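Local coordinates for apoptosis regulator ced-9 (Caenorhabditis elegans, PDB 1OHU), which restrains programmed cell death by sequestering the caspase activator CED-4 until EGL-1 binds and forces its release, at residues V17-T22 with P36-G41; F113-M118 with R129-Y134. The protein carries 3 engineered substitutions. All blocks are in the same frame, centred on the assembly; numbering follows the deposited sequence.

Contact 1 of 2, residues V17-T22 with P36-G41; sequences VVDYFT and PGLPSG. Engineered in segment 36-41: Ser40 (natural residue Cys).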
loop_
_atom_site.group_PDB
_atom_site.type_symbol
_atom_site.label_atom_id
_atom_site.label_comp_id
_atom_site.label_asym_id
_atom_site.label_seq_id
_atom_site.Cartn_x
_atom_site.Cartn_y
_atom_site.Cartn_z
ATOM N N VAL A 17 2.829 -2.568 4.725
ATOM C CA VAL A 17 3.429 -1.431 4.039
ATOM C C VAL A 17 4.889 -1.711 3.693
ATOM O O VAL A 17 5.311 -1.493 2.561
ATOM C CB VAL A 17 3.331 -0.153 4.886
ATOM C CG1 VAL A 17 3.815 1.038 4.073
ATOM C CG2 VAL A 17 1.896 0.067 5.344
ATOM N N VAL A 18 5.656 -2.200 4.662
ATOM C CA VAL A 18 7.058 -2.516 4.431
ATOM C C VAL A 18 7.236 -3.605 3.385
ATOM O O VAL A 18 8.037 -3.464 2.462
ATOM C CB VAL A 18 7.756 -3.000 5.713
ATOM C CG1 VAL A 18 9.148 -3.536 5.378
ATOM C CG2 VAL A 18 7.863 -1.861 6.693
ATOM N N ASP A 19 6.496 -4.699 3.536
ATOM C CA ASP A 19 6.610 -5.798 2.594
ATOM C C ASP A 19 6.194 -5.398 1.196
ATOM O O ASP A 19 6.773 -5.867 0.216
ATOM C CB ASP A 19 5.768 -6.992 3.044
ATOM C CG ASP A 19 5.912 -8.178 2.107
ATOM O OD1 ASP A 19 5.102 -8.305 1.163
ATOM O OD2 ASP A 19 6.858 -8.971 2.301
ATOM N N TYR A 20 5.181 -4.546 1.089
ATOM C CA TYR A 20 4.733 -4.146 -0.234
ATOM C C TYR A 20 5.718 -3.156 -0.861
ATOM O O TYR A 20 6.049 -3.265 -2.045
ATOM C CB TYR A 20 3.335 -3.530 -0.194
ATOM C CG TYR A 20 2.799 -3.320 -1.595
ATOM C CD1 TYR A 20 2.350 -4.398 -2.354
ATOM C CD2 TYR A 20 2.841 -2.064 -2.198
ATOM C CE1 TYR A 20 1.966 -4.236 -3.684
ATOM C CE2 TYR A 20 2.460 -1.889 -3.525
ATOM C CZ TYR A 20 2.027 -2.984 -4.264
ATOM O OH TYR A 20 1.697 -2.837 -5.587
ATOM N N PHE A 21 6.185 -2.196 -0.068
ATOM C CA PHE A 21 7.148 -1.214 -0.558
ATOM C C PHE A 21 8.378 -1.963 -1.071
ATOM O O PHE A 21 8.828 -1.747 -2.192
ATOM C CB PHE A 21 7.547 -0.253 0.573
ATOM C CG PHE A 21 6.621 0.942 0.734
ATOM C CD1 PHE A 21 5.241 0.805 0.606
ATOM C CD2 PHE A 21 7.139 2.199 1.069
ATOM C CE1 PHE A 21 4.387 1.898 0.807
ATOM C CE2 PHE A 21 6.297 3.294 1.273
ATOM C CZ PHE A 21 4.915 3.141 1.141
ATOM N N THR A 22 8.909 -2.858 -0.249
ATOM C CA THR A 22 10.080 -3.641 -0.626
ATOM C C THR A 22 9.865 -4.388 -1.950
ATOM O O THR A 22 10.721 -4.368 -2.835
ATOM C CB THR A 22 10.414 -4.655 0.475
ATOM O OG1 THR A 22 10.648 -3.956 1.701
ATOM C CG2 THR A 22 11.640 -5.455 0.112
ATOM N N PRO A 36 12.524 -1.290 6.962
ATOM C CA PRO A 36 12.522 -1.773 8.351
ATOM C C PRO A 36 12.309 -3.291 8.403
ATOM O O PRO A 36 11.782 -3.881 7.466
ATOM C CB PRO A 36 11.380 -0.989 9.006
ATOM C CG PRO A 36 10.510 -0.593 7.874
ATOM C CD PRO A 36 11.470 -0.281 6.758
ATOM N N GLY A 37 12.735 -3.919 9.491
ATOM C CA GLY A 37 12.576 -5.354 9.609
ATOM C C GLY A 37 11.131 -5.804 9.691
ATOM O O GLY A 37 10.227 -5.009 9.952
ATOM N N LEU A 38 10.913 -7.092 9.459
ATOM C CA LEU A 38 9.581 -7.684 9.525
ATOM C C LEU A 38 9.659 -8.707 10.658
ATOM O O LEU A 38 10.016 -9.861 10.443
ATOM C CB LEU A 38 9.253 -8.367 8.193
ATOM C CG LEU A 38 7.949 -8.029 7.463
ATOM C CD1 LEU A 38 7.721 -6.532 7.427
ATOM C CD2 LEU A 38 8.012 -8.593 6.050
ATOM N N PRO A 39 9.320 -8.286 11.886
ATOM C CA PRO A 39 9.349 -9.142 13.083
ATOM C C PRO A 39 8.892 -10.597 12.924
ATOM O O PRO A 39 9.551 -11.507 13.417
ATOM C CB PRO A 39 8.493 -8.365 14.083
ATOM C CG PRO A 39 7.635 -7.473 13.210
ATOM C CD PRO A 39 8.607 -7.030 12.172
ATOM N N SER A 40 7.776 -10.821 12.244
ATOM C CA SER A 40 7.290 -12.172 12.054
ATOM C C SER A 40 7.613 -12.697 10.663
ATOM O O SER A 40 7.237 -13.814 10.309
ATOM C CB SER A 40 5.779 -12.220 12.306
ATOM O OG SER A 40 5.454 -11.741 13.599
ATOM N N GLY A 41 8.319 -11.885 9.884
ATOM C CA GLY A 41 8.663 -12.279 8.534
ATOM C C GLY A 41 7.451 -12.150 7.633
ATOM O O GLY A 41 6.380 -11.720 8.074
#

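Contact 2 of 2, residues F113-M118 with R129-Y134; sequences FVAAKM and RNLFVY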
loop_
_atom_site.group_PDB
_atom_site.type_symbol
_atom_site.label_atom_id
_atom_site.label_comp_id
_atom_site.label_asym_id
_atom_site.label_seq_id
_atom_site.Cartn_x
_atom_site.Cartn_y
_atom_site.Cartn_z
ATOM N N PHE A 113 4.019 2.330 -5.307
ATOM C CA PHE A 113 4.222 2.921 -6.623
ATOM C C PHE A 113 5.103 4.171 -6.551
ATOM O O PHE A 113 6.064 4.310 -7.305
ATOM C CB PHE A 113 2.865 3.300 -7.230
ATOM C CG PHE A 113 2.965 3.985 -8.566
ATOM C CD1 PHE A 113 3.241 3.257 -9.717
ATOM C CD2 PHE A 113 2.773 5.362 -8.674
ATOM C CE1 PHE A 113 3.324 3.891 -10.959
ATOM C CE2 PHE A 113 2.854 6.001 -9.905
ATOM C CZ PHE A 113 3.130 5.261 -11.053
ATOM N N VAL A 114 4.759 5.081 -5.647
ATOM C CA VAL A 114 5.515 6.320 -5.478
ATOM C C VAL A 114 6.919 6.050 -4.927
ATOM O O VAL A 114 7.891 6.656 -5.361
ATOM C CB VAL A 114 4.789 7.281 -4.521
ATOM C CG1 VAL A 114 5.529 8.608 -4.470
ATOM C CG2 VAL A 114 3.361 7.488 -4.990
ATOM N N ALA A 115 7.016 5.149 -3.959
ATOM C CA ALA A 115 8.308 4.801 -3.378
ATOM C C ALA A 115 9.252 4.370 -4.498
ATOM O O ALA A 115 10.400 4.802 -4.551
ATOM C CB ALA A 115 8.143 3.677 -2.372
ATOM N N ALA A 116 8.762 3.524 -5.401
ATOM C CA ALA A 116 9.585 3.055 -6.515
ATOM C C ALA A 116 10.052 4.205 -7.414
ATOM O O ALA A 116 11.104 4.112 -8.041
ATOM C CB ALA A 116 8.821 2.028 -7.331
ATOM N N LYS A 117 9.270 5.280 -7.488
ATOM C CA LYS A 117 9.649 6.439 -8.299
ATOM C C LYS A 117 10.689 7.277 -7.566
ATOM O O LYS A 117 11.487 7.962 -8.190
ATOM C CB LYS A 117 8.443 7.345 -8.585
ATOM C CG LYS A 117 7.562 6.954 -9.758
ATOM C CD LYS A 117 6.586 8.100 -10.061
ATOM C CE LYS A 117 5.593 7.747 -11.155
ATOM N NZ LYS A 117 6.232 7.584 -12.486
HETATM N N MSE A 118 10.659 7.221 -6.239
HETATM C CA MSE A 118 11.572 7.988 -5.392
HETATM C C MSE A 118 12.922 7.310 -5.199
HETATM O O MSE A 118 13.930 7.970 -4.938
HETATM C CB MSE A 118 10.929 8.215 -4.022
HETATM C CG MSE A 118 9.600 8.965 -4.073
HETATM SE SE MSE A 118 8.722 8.953 -2.357
HETATM C CE MSE A 118 9.473 10.579 -1.658
ATOM N N ARG A 129 11.019 6.617 3.583
ATOM C CA ARG A 129 10.669 6.214 4.948
ATOM C C ARG A 129 9.443 6.975 5.429
ATOM O O ARG A 129 8.512 6.383 5.961
ATOM C CB ARG A 129 11.818 6.438 5.937
ATOM C CG ARG A 129 11.515 5.829 7.327
ATOM C CD ARG A 129 12.487 6.273 8.425
ATOM N NE ARG A 129 12.014 5.899 9.764
ATOM C CZ ARG A 129 11.936 4.648 10.213
ATOM N NH1 ARG A 129 12.305 3.641 9.432
ATOM N NH2 ARG A 129 11.476 4.402 11.436
ATOM N N ASN A 130 9.442 8.288 5.236
ATOM C CA ASN A 130 8.301 9.101 5.636
ATOM C C ASN A 130 7.035 8.634 4.920
ATOM O O ASN A 130 5.970 8.602 5.525
ATOM C CB ASN A 130 8.570 10.581 5.336
ATOM C CG ASN A 130 9.487 11.226 6.364
ATOM O OD1 ASN A 130 10.082 12.278 6.115
ATOM N ND2 ASN A 130 9.591 10.607 7.536
ATOM N N LEU A 131 7.157 8.265 3.641
ATOM C CA LEU A 131 6.005 7.792 2.865
ATOM C C LEU A 131 5.467 6.544 3.548
ATOM O O LEU A 131 4.263 6.370 3.681
ATOM C CB LEU A 131 6.406 7.421 1.424
ATOM C CG LEU A 131 5.423 7.632 0.248
ATOM C CD1 LEU A 131 5.742 6.596 -0.833
ATOM C CD2 LEU A 131 3.967 7.511 0.673
ATOM N N PHE A 132 6.379 5.669 3.959
ATOM C CA PHE A 132 6.012 4.430 4.646
ATOM C C PHE A 132 5.212 4.738 5.919
ATOM O O PHE A 132 4.146 4.168 6.143
ATOM C CB PHE A 132 7.294 3.615 4.938
ATOM C CG PHE A 132 7.272 2.854 6.237
ATOM C CD1 PHE A 132 8.115 3.228 7.282
ATOM C CD2 PHE A 132 6.381 1.803 6.435
ATOM C CE1 PHE A 132 8.066 2.574 8.511
ATOM C CE2 PHE A 132 6.319 1.140 7.658
ATOM C CZ PHE A 132 7.164 1.528 8.704
ATOM N N VAL A 133 5.703 5.664 6.732
ATOM C CA VAL A 133 5.018 6.037 7.974
ATOM C C VAL A 133 3.642 6.666 7.717
ATOM O O VAL A 133 2.645 6.271 8.327
ATOM C CB VAL A 133 5.878 7.021 8.792
ATOM C CG1 VAL A 133 5.192 7.345 10.110
ATOM C CG2 VAL A 133 7.265 6.416 9.041
ATOM N N TYR A 134 3.585 7.647 6.820
ATOM C CA TYR A 134 2.316 8.296 6.508
ATOM C C TYR A 134 1.295 7.227 6.131
ATOM O O TYR A 134 0.191 7.187 6.670
ATOM C CB TYR A 134 2.473 9.254 5.324
ATOM C CG TYR A 134 3.384 10.432 5.559
ATOM C CD1 TYR A 134 3.820 11.210 4.491
ATOM C CD2 TYR A 134 3.793 10.792 6.851
ATOM C CE1 TYR A 134 4.642 12.318 4.693
ATOM C CE2 TYR A 134 4.615 11.901 7.066
ATOM C CZ TYR A 134 5.037 12.660 5.982
ATOM O OH TYR A 134 5.858 13.757 6.170
#

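Contact 1 of 2, residues V17-T22 with P36-G41
In the BH4 region of this Bcl-2 family protein, helix 13-27 packs through Val18 and Asp19 against Pro36 and Leu38 of the loop that leads on to helix 44-71. Val18 is the centre of the contact, and its two methyls divide the work. Val18 CG1, held anti to the backbone N (chi1 171°), lies 3.9 Å from Leu38 CD1, and the same methyl passes 3.4 Å from the carbonyl oxygen, Pro36 O. CG2, anti to the carbonyl carbon, faces the proline ring, with Val18 CG2 lying 3.9 Å from Pro36 CD. A branched, wholly apolar residue suits this place, because one short side chain meets two loop residues at once. The loop thus packs along one flank of the BH4 helix, while Tyr20 turns to helix 101-118 within the all-helical Bcl-2 fold. With both methyls gone, as in an alanine here, Leu38 CD1 would probably lose its Val18 CG1 neighbour and a gap would be likely to open between helix and loop.

Leu38 splits its branches in turn: CD1 goes to Val18, while CD2 reaches Asp19, 4.1 Å from Asp19 CB and 3.9 Å from Asp19 OD2. Leucine offers that carboxylate oxygen no hydrogen bond; its charge is met by a salt bridge to Arg50 of helix 44-71. From Leu38 to Gly41 the chain makes a type I beta turn, closed by Gly41 N to Leu38 O at 2.7 Å, with glycine suited to the positive phi of 76° at the last position. On the helix, Thr22 OG1 donates to Val18 O at 2.8 Å, from the face of the carbonyl plane opposite to Thr22 N.

Contact 2 of 2, residues F113-M118 with R129-Y134
Leu131 of helix 128-144 reaches across to Val114, Ala115 and Met118 of helix 101-118, joining two nearly antiparallel helices of the Bcl-2 helical bundle. The axes of the short segments run at 171° to each other and come within 10.2 Å, a spacing at which Leu131 reaches the neighbouring helix with its CD1 methyl.

The side-chain contacts across the segments are all apolar, and one methyl makes nearly all of them. Leu131 CD1 enters between side chains spaced one turn apart: it sits 3.9 Å from Val114 CB and 4.1 Å from Met118 SE, the selenium of a selenomethionine. Leucine and valine cross at about a right angle, with the methyl against the branch point, Val114 CB. CG of the selenomethionine is anti to the carbonyl carbon (chi1 -59°), and the chain bends at chi3, which brings SE beside the methyl; a long unbranched chain suits this reach. Ala115 suits its place by being small: its CB lies 4.1 Å from Leu131 CD1 and leaves the leucine room to approach the helix backbone.

Polar interactions lie within each helix or reach other parts of the chain. Lys117 points to another side of its helix, where its charge pairs with Glu65 of helix 44-71, and Tyr134 OH bonds to Ile77 O. No hydrogen bond spans the two segments, and the closest approach between them is an apolar carbon against a backbone nitrogen, Leu131 CD1 to Ala115 N at 3.7 Å.

In the fold
Contact 2 is a buried helix-to-helix contact about 9 Å from the centre of the chain to its own centre, whereas contact 1 is partly buried, about 12 Å out, and sets a helix against a loop. The centres of the two contacts lie about 13 Å apart, yet they share a boundary: Phe132, on the segment 129-134, packs against Val17, Val18 and Phe21 of the BH4 helix, and Phe21 also touches Ala115. Helix 13-27 therefore borders both helices of contact 2. Neither contact has a hydrogen bond across its segments, but contact 1 brings a salt-bridged carboxylate beside its apolar groups, while in contact 2 the side chains that meet are all apolar.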